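PDB 4QLX: nitroreductase family protein from Lactobacillus plantarum, which uses FMN as cofactor to reduce enone fatty acids, probably saturating 10-oxo-(11E)-octadecenoate with NADH during the detoxification of polyunsaturated fatty acids. Local coordinates for residues I90-G95 against P179-D184. Sequence-based numbering, arbitrary orientation.
Sequences IVFIAG and PTLGLD
Phe92 swings its ring out anti to its own main-chain nitrogen (chi1 -166°), while Leu181 and Leu183 both set CG anti to their carbonyl carbon (chi1 -62° and -68°); in each leucine CD1 then continues the extended chain, anti to CA, and reaches the strand. The contact packs the end of helix 177-181, which closes in a Schellman motif at Gly182, on one face of the antiparallel sheet of this nitroreductase-family fold. Leu181 CD1 lies 3.6 Å from Phe92 CD2 and 4.1 Å from both Phe92 CG and Phe92 CE2, so a single methyl is centred on one ortho carbon; it comes at the ring obliquely, and the two side chains cross at roughly a right angle. Two residues along each chain, Leu183 pairs with Ala94. The CA atoms of Phe92 and Leu181 are 9.1 Å apart, and those of Ala94 and Leu183 likewise, so the backbones neither converge nor diverge between these two pairs. Between the leucines, Gly182 turns the chain with positive phi, and its N bonds back to Pro179 O at 2.8 Å. No hydrogen bond links the segments; the join is wholly apolar. Phe72 of helix 66-72 touches both Phe92 and Leu181, and Val61 of the adjoining strand 58-63 meets both leucines, extending the same hydrophobic layer. The Phe92 side chain is about 10 Å from the bound FMN and about 7 Å from the side chain of FMN-binding Ser170, near the flavin but not in contact with it. At the far end, Leu183 CD1 meets the lone methyl of Ala94, 4.1 Å from its CB.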
loop_
_atom_site.group_PDB
_atom_site.type_symbol
_atom_site.label_atom_id
_atom_site.label_comp_id
_atom_site.label_asym_id
_atom_site.label_seq_id
_atom_site.Cartn_x
_atom_site.Cartn_y
_atom_site.Cartn_z
ATOM N N ILE A 90 10.654 9.727 11.757
ATOM C CA ILE A 90 9.351 9.766 11.121
ATOM C C ILE A 90 9.593 10.099 9.650
ATOM O O ILE A 90 10.380 10.989 9.332
ATOM C CB ILE A 90 8.404 10.792 11.764
ATOM C CG1 ILE A 90 8.235 10.496 13.260
ATOM C CG2 ILE A 90 7.045 10.801 11.063
ATOM C CD1 ILE A 90 9.231 11.251 14.144
ATOM N N VAL A 91 8.952 9.352 8.762
ATOM C CA VAL A 91 9.013 9.661 7.347
ATOM C C VAL A 91 7.647 10.184 6.933
ATOM O O VAL A 91 6.669 9.419 6.858
ATOM C CB VAL A 91 9.410 8.443 6.516
ATOM C CG1 VAL A 91 9.346 8.763 5.019
ATOM C CG2 VAL A 91 10.801 7.968 6.923
ATOM N N PHE A 92 7.555 11.492 6.703
ATOM C CA PHE A 92 6.281 12.036 6.271
ATOM C C PHE A 92 6.164 12.000 4.757
ATOM O O PHE A 92 7.108 12.359 4.043
ATOM C CB PHE A 92 6.055 13.468 6.764
ATOM C CG PHE A 92 4.633 13.902 6.602
ATOM C CD1 PHE A 92 3.703 13.652 7.604
ATOM C CD2 PHE A 92 4.201 14.468 5.410
ATOM C CE1 PHE A 92 2.379 14.001 7.440
ATOM C CE2 PHE A 92 2.877 14.821 5.236
ATOM C CZ PHE A 92 1.962 14.591 6.241
ATOM N N ILE A 93 4.995 11.589 4.274
ATOM C CA ILE A 93 4.777 11.452 2.846
ATOM C C ILE A 93 3.787 12.502 2.354
ATOM O O ILE A 93 2.680 12.637 2.872
ATOM C CB ILE A 93 4.283 10.025 2.478
ATOM C CG1 ILE A 93 5.152 8.979 3.186
ATOM C CG2 ILE A 93 4.345 9.816 0.951
ATOM C CD1 ILE A 93 4.648 7.534 3.046
ATOM N N ALA A 94 4.217 13.272 1.365
ATOM C CA ALA A 94 3.356 14.274 0.761
ATOM C C ALA A 94 3.187 13.931 -0.716
ATOM O O ALA A 94 4.068 13.328 -1.317
ATOM C CB ALA A 94 3.936 15.665 0.940
ATOM N N GLY A 95 2.050 14.304 -1.290
ATOM C CA GLY A 95 1.764 13.994 -2.676
ATOM C C GLY A 95 2.238 15.110 -3.580
ATOM O O GLY A 95 2.115 16.285 -3.240
ATOM N N PRO A 179 3.338 23.796 5.035
ATOM C CA PRO A 179 4.258 24.899 5.330
ATOM C C PRO A 179 5.212 24.574 6.473
ATOM O O PRO A 179 6.377 24.971 6.418
ATOM C CB PRO A 179 3.318 26.048 5.703
ATOM C CG PRO A 179 2.023 25.707 5.047
ATOM C CD PRO A 179 1.931 24.219 5.162
ATOM N N THR A 180 4.728 23.844 7.476
ATOM C CA THR A 180 5.569 23.366 8.577
ATOM C C THR A 180 6.772 22.576 8.068
ATOM O O THR A 180 7.854 22.653 8.635
ATOM C CB THR A 180 4.757 22.480 9.562
ATOM O OG1 THR A 180 3.756 23.277 10.208
ATOM C CG2 THR A 180 5.660 21.857 10.625
ATOM N N LEU A 181 6.590 21.828 6.982
ATOM C CA LEU A 181 7.685 21.041 6.416
ATOM C C LEU A 181 8.548 21.874 5.459
ATOM O O LEU A 181 9.582 21.411 4.977
ATOM C CB LEU A 181 7.137 19.805 5.691
ATOM C CG LEU A 181 6.363 18.780 6.529
ATOM C CD1 LEU A 181 5.820 17.662 5.650
ATOM C CD2 LEU A 181 7.224 18.204 7.637
ATOM N N GLY A 182 8.121 23.103 5.191
ATOM C CA GLY A 182 8.859 23.985 4.300
ATOM C C GLY A 182 8.688 23.596 2.842
ATOM O O GLY A 182 9.504 23.951 1.999
ATOM N N LEU A 183 7.610 22.876 2.548
ATOM C CA LEU A 183 7.329 22.406 1.195
ATOM C C LEU A 183 6.439 23.390 0.444
ATOM O O LEU A 183 5.676 24.117 1.064
ATOM C CB LEU A 183 6.660 21.029 1.239
ATOM C CG LEU A 183 7.499 19.842 1.728
ATOM C CD1 LEU A 183 6.621 18.590 1.807
ATOM C CD2 LEU A 183 8.701 19.606 0.820
ATOM N N ASP A 184 6.547 23.392 -0.883
ATOM C CA ASP A 184 5.750 24.241 -1.767
ATOM C C ASP A 184 4.268 23.919 -1.651
ATOM O O ASP A 184 3.822 22.852 -2.072
ATOM C CB ASP A 184 6.225 24.060 -3.209
ATOM C CG ASP A 184 5.597 25.056 -4.193
ATOM O OD1 ASP A 184 4.693 25.838 -3.824
ATOM O OD2 ASP A 184 6.024 25.034 -5.370
#